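Local coordinates for ATP/GTP-binding site-containing protein A (Brucella abortus, PDB 6NTR), which functions in the periplasm to maintain the integrity of the cell envelope, at residues A[99-104]-A[123-128]; A[144-149]-A[159-164]. All coordinates share one frame; numbering follows the deposited sequence.

Overall arrangement
Both contacts belong to the antiparallel beta-barrel-like fold, and helix 126-138 starts in interaction 1 and leads on to the hairpin of interaction 2. Interaction 1 sets the end of strand 90-102 against the turn that leads into this helix, whereas interaction 2 pairs the two strands of the hairpin 143-148/159-165 that follows it. Each is partly buried, their centres about 14 Å apart. The chemistry differs: interaction 1 is apolar and has no hydrogen bond between its segments, while interaction 2 is a ladder of six backbone bonds with side chains laid alongside one another. They meet directly where T123 OG1 lies 2.7 Å from T147 OG1, a probable hydrogen bond joining the helix approach to the hairpin.

Interaction 1 (A[99-104]-A[123-128]); sequences AKLEDG and TQFPTR
L101 and F125 make the heart of this contact, in which the end of strand 90-102 in the barrel-like fold meets the turn before helix 126-138. The two side chains reach across from opposing segments and overlap along their lengths, the branch point L101 CG coming 3.6 Å from F125 CE2 at an oblique angle to the ring. For F125, at the N-cap position of the helix, a chi1 of -59° turns the side chain away from its own carbonyl and swings the ring out of the turn to the strand.

Leucine suits its place because its fork has two jobs. With CG against the ring, the two methyls spread round the carbonyl of T123: L101 CD1 sits 3.2 Å from T123 O, and L101 CD2 lies 3.3 Å from the same T123 O. These are packing contacts, not hydrogen bonds.

Two residues back on the same face of the strand, A99 offers a single methyl. So small a side chain lets the strand lie close to the CZ end of the ring, while the larger L101 fills in beside it. F79 of strand 78-87 stacks on the F125 ring, a second aromatic partner beside the aliphatic groups of strand 90-102.

Polar groups of the turn and the helix start have partners outside the strand: the backbone N of T127 donates to E72 OE1, and Q124 NE2 is bonded to E132 OE1. T123, whose CB points away from the strand, has its hydroxyl OG1 hydrogen-bonded to T147 OG1. The contact with the strand is thus left to carbon atoms and the T123 carbonyl, and at the far end of the F125 ring A99 CB lies 4.0 Å from F125 CZ.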
ATOM      1  N   ALA A  99      -3.438 -16.924   3.042  1.00 56.92           N
ATOM      2  CA  ALA A  99      -3.507 -17.287   1.636  1.00 61.83           C
ATOM      3  C   ALA A  99      -2.220 -17.997   1.239  1.00 68.33           C
ATOM      4  O   ALA A  99      -1.143 -17.703   1.765  1.00 67.21           O
ATOM      5  CB  ALA A  99      -3.728 -16.064   0.747  1.00 61.04           C
ATOM      6  N   LYS A 100      -2.320 -18.937   0.312  1.00 71.55           N
ATOM      7  CA  LYS A 100      -1.145 -19.668  -0.134  1.00 69.43           C
ATOM      8  C   LYS A 100      -1.109 -19.788  -1.640  1.00 64.92           C
ATOM      9  O   LYS A 100      -2.145 -19.848  -2.287  1.00 62.26           O
ATOM     10  CB  LYS A 100      -1.137 -21.071   0.470  1.00 76.18           C
ATOM     11  CG  LYS A 100       0.154 -21.840   0.261  1.00 79.37           C
ATOM     12  CD  LYS A 100      -0.036 -23.315   0.564  1.00 84.63           C
ATOM     13  CE  LYS A 100       1.136 -24.158   0.089  1.00 86.90           C
ATOM     14  NZ  LYS A 100       2.388 -23.373  -0.052  1.00 84.13           N
ATOM     15  N   LEU A 101       0.089 -19.830  -2.195  1.00 61.69           N
ATOM     16  CA  LEU A 101       0.200 -19.998  -3.621  1.00 67.59           C
ATOM     17  C   LEU A 101       0.538 -21.454  -3.883  1.00 71.64           C
ATOM     18  O   LEU A 101       1.677 -21.873  -3.757  1.00 70.55           O
ATOM     19  CB  LEU A 101       1.271 -19.084  -4.214  1.00 67.38           C
ATOM     20  CG  LEU A 101       0.963 -17.593  -4.403  1.00 64.41           C
ATOM     21  CD1 LEU A 101       2.086 -16.882  -5.128  1.00 60.02           C
ATOM     22  CD2 LEU A 101      -0.375 -17.326  -5.061  1.00 62.40           C
ATOM     23  N   GLU A 102      -0.480 -22.214  -4.255  1.00 76.29           N
ATOM     24  CA  GLU A 102      -0.333 -23.619  -4.573  1.00 83.43           C
ATOM     25  C   GLU A 102      -1.265 -23.962  -5.727  1.00 91.63           C
ATOM     26  O   GLU A 102      -2.411 -23.532  -5.747  1.00 94.27           O
ATOM     27  CB  GLU A 102      -0.680 -24.476  -3.362  1.00 82.58           C
ATOM     28  CG  GLU A 102      -2.126 -24.357  -2.921  1.00 83.04           C
ATOM     29  CD  GLU A 102      -2.439 -25.200  -1.704  1.00 88.14           C
ATOM     30  OE1 GLU A 102      -1.555 -25.952  -1.267  1.00 89.91           O
ATOM     31  OE2 GLU A 102      -3.567 -25.109  -1.190  1.00 90.19           O
ATOM     32  N   ASP A 103      -0.779 -24.753  -6.675  1.00 97.14           N
ATOM     33  CA  ASP A 103      -1.572 -25.172  -7.831  1.00 96.97           C
ATOM     34  C   ASP A 103      -2.096 -24.045  -8.718  1.00 84.29           C
ATOM     35  O   ASP A 103      -3.200 -24.128  -9.236  1.00 84.73           O
ATOM     36  CB  ASP A 103      -2.743 -26.049  -7.390  1.00110.06           C
ATOM     37  CG  ASP A 103      -3.388 -26.777  -8.549  1.00122.08           C
ATOM     38  OD1 ASP A 103      -2.713 -26.965  -9.579  1.00126.49           O
ATOM     39  OD2 ASP A 103      -4.567 -27.165  -8.431  1.00126.34           O
ATOM     40  N   GLY A 104      -1.308 -22.989  -8.862  1.00 74.79           N
ATOM     41  CA  GLY A 104      -1.650 -21.880  -9.726  1.00 70.79           C
ATOM     42  C   GLY A 104      -2.988 -21.280  -9.401  1.00 69.83           C
ATOM     43  O   GLY A 104      -3.675 -20.748 -10.256  1.00 69.85           O
ATOM     44  N   THR A 123      -1.984 -15.643  -8.183  1.00 66.19           N
ATOM     45  CA  THR A 123      -1.402 -14.310  -8.247  1.00 62.81           C
ATOM     46  C   THR A 123      -0.095 -14.179  -7.503  1.00 59.21           C
ATOM     47  O   THR A 123       0.636 -15.132  -7.365  1.00 65.02           O
ATOM     48  CB  THR A 123      -2.403 -13.232  -7.795  1.00 66.27           C
ATOM     49  OG1 THR A 123      -1.864 -11.937  -8.048  1.00 71.43           O
ATOM     50  CG2 THR A 123      -2.683 -13.353  -6.346  1.00 68.28           C
ATOM     51  N   GLN A 124       0.205 -12.967  -7.070  1.00 54.79           N
ATOM     52  CA  GLN A 124       1.408 -12.662  -6.315  1.00 54.41           C
ATOM     53  C   GLN A 124       1.034 -11.831  -5.084  1.00 55.01           C
ATOM     54  O   GLN A 124      -0.093 -11.405  -4.943  1.00 56.00           O
ATOM     55  CB  GLN A 124       2.493 -12.015  -7.162  1.00 57.36           C
ATOM     56  CG  GLN A 124       2.126 -10.689  -7.775  1.00 59.07           C
ATOM     57  CD  GLN A 124       3.326  -9.950  -8.299  1.00 59.41           C
ATOM     58  OE1 GLN A 124       4.455 -10.356  -8.093  1.00 59.43           O
ATOM     59  NE2 GLN A 124       3.082  -8.852  -8.972  1.00 60.62           N
ATOM     60  N   PHE A 125       1.973 -11.661  -4.179  1.00 52.87           N
ATOM     61  CA  PHE A 125       1.709 -10.922  -2.972  1.00 48.25           C
ATOM     62  C   PHE A 125       2.510  -9.649  -2.960  1.00 56.46           C
ATOM     63  O   PHE A 125       3.392  -9.468  -3.751  1.00 47.23           O
ATOM     64  CB  PHE A 125       1.889 -11.787  -1.717  1.00 55.42           C
ATOM     65  CG  PHE A 125       1.006 -12.995  -1.683  1.00 57.25           C
ATOM     66  CD1 PHE A 125      -0.335 -12.877  -1.765  1.00 57.25           C
ATOM     67  CD2 PHE A 125       1.538 -14.238  -1.608  1.00 58.29           C
ATOM     68  CE1 PHE A 125      -1.149 -13.976  -1.753  1.00 58.15           C
ATOM     69  CE2 PHE A 125       0.738 -15.342  -1.593  1.00 53.66           C
ATOM     70  CZ  PHE A 125      -0.609 -15.213  -1.669  1.00 53.64           C
ATOM     71  N   PRO A 126       2.253  -8.790  -1.976  1.00 61.44           N
ATOM     72  CA  PRO A 126       2.845  -7.457  -1.976  1.00 65.59           C
ATOM     73  C   PRO A 126       4.344  -7.363  -2.035  1.00 63.07           C
ATOM     74  O   PRO A 126       4.813  -6.495  -2.750  1.00 63.69           O
ATOM     75  CB  PRO A 126       2.356  -6.875  -0.656  1.00 69.98           C
ATOM     76  CG  PRO A 126       1.042  -7.521  -0.450  1.00 66.98           C
ATOM     77  CD  PRO A 126       1.192  -8.916  -0.968  1.00 64.84           C
ATOM     78  N   THR A 127       5.095  -8.164  -1.311  1.00 59.55           N
ATOM     79  CA  THR A 127       6.523  -8.028  -1.461  1.00 58.90           C
ATOM     80  C   THR A 127       7.014  -8.436  -2.847  1.00 60.42           C
ATOM     81  O   THR A 127       7.881  -7.789  -3.390  1.00 61.35           O
ATOM     82  CB  THR A 127       7.316  -8.692  -0.347  1.00 64.16           C
ATOM     83  OG1 THR A 127       7.047  -7.995   0.867  1.00 77.60           O
ATOM     84  CG2 THR A 127       8.783  -8.581  -0.637  1.00 58.51           C
ATOM     85  N   ARG A 128       6.477  -9.520  -3.400  1.00 59.00           N
ATOM     86  CA  ARG A 128       6.903  -9.965  -4.717  1.00 52.03           C
ATOM     87  C   ARG A 128       6.548  -8.931  -5.765  1.00 47.16           C
ATOM     88  O   ARG A 128       7.389  -8.527  -6.538  1.00 48.30           O
ATOM     89  CB  ARG A 128       6.244 -11.288  -5.062  1.00 56.84           C
ATOM     90  CG  ARG A 128       7.105 -12.213  -5.893  1.00 63.19           C
ATOM     91  CD  ARG A 128       7.973 -13.077  -5.002  1.00 71.06           C
ATOM     92  NE  ARG A 128       8.153 -14.416  -5.537  1.00 76.01           N
ATOM     93  CZ  ARG A 128       9.020 -15.296  -5.061  1.00 80.67           C
ATOM     94  NH1 ARG A 128       9.785 -14.986  -4.033  1.00 80.58           N
ATOM     95  NH2 ARG A 128       9.116 -16.486  -5.616  1.00 85.58           N
TER

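Interaction 2 (A[144-149]-A[159-164]); sequences YQTTLF and VATTVV
Y144 and V163 lie side by side and point the same way at one end of this antiparallel beta hairpin. The tyrosine ring presents a face to the valine: V163 CB stands 3.8 Å from the centroid of the Y144 ring, a CH-pi contact, and V163 CG2 is 3.4 Å from Y144 CZ. A chi1 of 69° folds the Y144 ring back over its cross-strand neighbour. A flat ring and a branched side chain suit this buried face, which L133 of helix 126-138 covers.

Further along the same face, the T146 and T161 side chains also run alongside each other, with T146 CG2 only 3.2 Å from T161 OG1. The methyl takes no polar bond, and the T161 hydroxyl is bonded to H129 NE2 of the helix. L148 and V159 end the row as an apolar pair. On the other face Q145, a polar residue suited to its exposed position, runs its chain beside T162, with Q145 NE2 3.7 Å from T162 OG1, too far for a hydrogen bond.

Six backbone bonds hold the strands. T161 N stands 37° out of the T146 carbonyl plane, whereas V159 N lies in the carbonyl plane of L148, with V159 N 2.8 Å from L148 O.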
ATOM      1  N   TYR A 144       3.021  -1.697 -17.593  1.00 49.27           N
ATOM      2  CA  TYR A 144       2.670  -3.115 -17.524  1.00 48.79           C
ATOM      3  C   TYR A 144       1.404  -3.413 -16.730  1.00 41.44           C
ATOM      4  O   TYR A 144       0.951  -2.604 -15.966  1.00 40.96           O
ATOM      5  CB  TYR A 144       3.848  -3.998 -17.099  1.00 49.98           C
ATOM      6  CG  TYR A 144       4.311  -3.861 -15.672  1.00 50.51           C
ATOM      7  CD1 TYR A 144       3.787  -4.658 -14.671  1.00 46.05           C
ATOM      8  CD2 TYR A 144       5.294  -2.962 -15.335  1.00 50.20           C
ATOM      9  CE1 TYR A 144       4.216  -4.533 -13.376  1.00 44.26           C
ATOM     10  CE2 TYR A 144       5.724  -2.834 -14.041  1.00 47.72           C
ATOM     11  CZ  TYR A 144       5.179  -3.628 -13.074  1.00 46.74           C
ATOM     12  OH  TYR A 144       5.612  -3.499 -11.802  1.00 51.95           O
ATOM     13  N   GLN A 145       0.844  -4.587 -16.941  1.00 46.15           N
ATOM     14  CA  GLN A 145      -0.363  -5.014 -16.266  1.00 48.10           C
ATOM     15  C   GLN A 145      -0.075  -6.303 -15.514  1.00 50.18           C
ATOM     16  O   GLN A 145       0.669  -7.144 -15.989  1.00 51.32           O
ATOM     17  CB  GLN A 145      -1.490  -5.231 -17.265  1.00 56.52           C
ATOM     18  CG  GLN A 145      -1.995  -3.966 -17.928  1.00 59.20           C
ATOM     19  CD  GLN A 145      -3.338  -4.151 -18.590  1.00 58.13           C
ATOM     20  OE1 GLN A 145      -3.657  -5.221 -19.073  1.00 54.03           O
ATOM     21  NE2 GLN A 145      -4.132  -3.109 -18.595  1.00 62.28           N
ATOM     22  N   THR A 146      -0.669  -6.424 -14.345  1.00 52.77           N
ATOM     23  CA  THR A 146      -0.486  -7.574 -13.490  1.00 52.48           C
ATOM     24  C   THR A 146      -1.618  -7.632 -12.492  1.00 48.32           C
ATOM     25  O   THR A 146      -2.542  -6.847 -12.553  1.00 44.03           O
ATOM     26  CB  THR A 146       0.883  -7.573 -12.800  1.00 57.30           C
ATOM     27  OG1 THR A 146       1.070  -8.817 -12.140  1.00 61.61           O
ATOM     28  CG2 THR A 146       0.981  -6.464 -11.804  1.00 57.90           C
ATOM     29  N   THR A 147      -1.551  -8.596 -11.595  1.00 52.19           N
ATOM     30  CA  THR A 147      -2.564  -8.774 -10.566  1.00 47.47           C
ATOM     31  C   THR A 147      -1.889  -8.795  -9.227  1.00 48.81           C
ATOM     32  O   THR A 147      -0.681  -8.885  -9.147  1.00 50.28           O
ATOM     33  CB  THR A 147      -3.274 -10.111 -10.695  1.00 51.27           C
ATOM     34  OG1 THR A 147      -2.303 -11.150 -10.633  1.00 53.17           O
ATOM     35  CG2 THR A 147      -4.001 -10.186 -11.992  1.00 54.23           C
ATOM     36  N   LEU A 148      -2.676  -8.665  -8.171  1.00 53.90           N
ATOM     37  CA  LEU A 148      -2.141  -8.713  -6.822  1.00 50.45           C
ATOM     38  C   LEU A 148      -3.192  -9.105  -5.808  1.00 48.62           C
ATOM     39  O   LEU A 148      -4.363  -8.872  -6.019  1.00 48.93           O
ATOM     40  CB  LEU A 148      -1.604  -7.341  -6.454  1.00 48.37           C
ATOM     41  CG  LEU A 148      -1.174  -7.108  -5.020  1.00 50.66           C
ATOM     42  CD1 LEU A 148       0.176  -7.742  -4.804  1.00 52.49           C
ATOM     43  CD2 LEU A 148      -1.082  -5.627  -4.749  1.00 50.91           C
ATOM     44  N   PHE A 149      -2.759  -9.684  -4.696  1.00 52.30           N
ATOM     45  CA  PHE A 149      -3.641 -10.004  -3.584  1.00 53.79           C
ATOM     46  C   PHE A 149      -2.963  -9.287  -2.444  1.00 54.43           C
ATOM     47  O   PHE A 149      -1.836  -9.596  -2.123  1.00 54.02           O
ATOM     48  CB  PHE A 149      -3.698 -11.494  -3.279  1.00 58.81           C
ATOM     49  CG  PHE A 149      -4.575 -11.821  -2.114  1.00 63.34           C
ATOM     50  CD1 PHE A 149      -5.937 -11.691  -2.210  1.00 64.67           C
ATOM     51  CD2 PHE A 149      -4.036 -12.214  -0.916  1.00 65.06           C
ATOM     52  CE1 PHE A 149      -6.752 -11.964  -1.141  1.00 65.78           C
ATOM     53  CE2 PHE A 149      -4.845 -12.490   0.165  1.00 64.82           C
ATOM     54  CZ  PHE A 149      -6.203 -12.365   0.052  1.00 66.89           C
ATOM     55  N   VAL A 159      -6.699  -8.268  -7.472  1.00 51.26           N
ATOM     56  CA  VAL A 159      -6.833  -6.958  -8.079  1.00 50.96           C
ATOM     57  C   VAL A 159      -5.861  -6.855  -9.232  1.00 52.26           C
ATOM     58  O   VAL A 159      -4.696  -7.244  -9.108  1.00 53.19           O
ATOM     59  CB  VAL A 159      -6.586  -5.825  -7.072  1.00 53.69           C
ATOM     60  CG1 VAL A 159      -7.724  -5.752  -6.105  1.00 62.35           C
ATOM     61  CG2 VAL A 159      -5.254  -6.001  -6.370  1.00 50.26           C
ATOM     62  N   ALA A 160      -6.340  -6.314 -10.345  1.00 52.46           N
ATOM     63  CA  ALA A 160      -5.494  -5.994 -11.477  1.00 55.36           C
ATOM     64  C   ALA A 160      -4.841  -4.639 -11.234  1.00 55.86           C
ATOM     65  O   ALA A 160      -5.532  -3.674 -10.894  1.00 59.51           O
ATOM     66  CB  ALA A 160      -6.326  -5.965 -12.756  1.00 63.59           C
ATOM     67  N   THR A 161      -3.528  -4.580 -11.381  1.00 52.92           N
ATOM     68  CA  THR A 161      -2.795  -3.347 -11.193  1.00 50.68           C
ATOM     69  C   THR A 161      -1.979  -2.978 -12.436  1.00 50.01           C
ATOM     70  O   THR A 161      -1.242  -3.791 -12.953  1.00 49.97           O
ATOM     71  CB  THR A 161      -1.884  -3.415  -9.954  1.00 54.61           C
ATOM     72  OG1 THR A 161      -0.718  -4.183 -10.243  1.00 60.95           O
ATOM     73  CG2 THR A 161      -2.610  -4.048  -8.798  1.00 52.96           C
ATOM     74  N   THR A 162      -2.111  -1.744 -12.897  1.00 48.11           N
ATOM     75  CA  THR A 162      -1.376  -1.270 -14.057  1.00 43.69           C
ATOM     76  C   THR A 162      -0.316  -0.357 -13.534  1.00 43.42           C
ATOM     77  O   THR A 162      -0.617   0.565 -12.816  1.00 45.63           O
ATOM     78  CB  THR A 162      -2.262  -0.441 -14.982  1.00 40.09           C
ATOM     79  OG1 THR A 162      -3.262  -1.274 -15.542  1.00 44.00           O
ATOM     80  CG2 THR A 162      -1.464   0.155 -16.093  1.00 43.92           C
ATOM     81  N   VAL A 163       0.924  -0.603 -13.900  1.00 38.19           N
ATOM     82  CA  VAL A 163       2.014   0.208 -13.425  1.00 37.50           C
ATOM     83  C   VAL A 163       2.573   1.104 -14.514  1.00 37.94           C
ATOM     84  O   VAL A 163       2.810   0.649 -15.602  1.00 47.44           O
ATOM     85  CB  VAL A 163       3.152  -0.683 -12.915  1.00 37.54           C
ATOM     86  CG1 VAL A 163       4.285   0.147 -12.375  1.00 40.09           C
ATOM     87  CG2 VAL A 163       2.656  -1.659 -11.870  1.00 37.54           C
ATOM     88  N   VAL A 164       2.765   2.380 -14.216  1.00 46.34           N
ATOM     89  CA  VAL A 164       3.347   3.324 -15.143  1.00 49.53           C
ATOM     90  C   VAL A 164       4.563   3.924 -14.455  1.00 48.08           C
ATOM     91  O   VAL A 164       4.447   4.467 -13.377  1.00 37.55           O
ATOM     92  CB  VAL A 164       2.357   4.428 -15.541  1.00 47.78           C
ATOM     93  CG1 VAL A 164       3.031   5.470 -16.407  1.00 40.04           C
ATOM     94  CG2 VAL A 164       1.158   3.844 -16.250  1.00 43.49           C
TER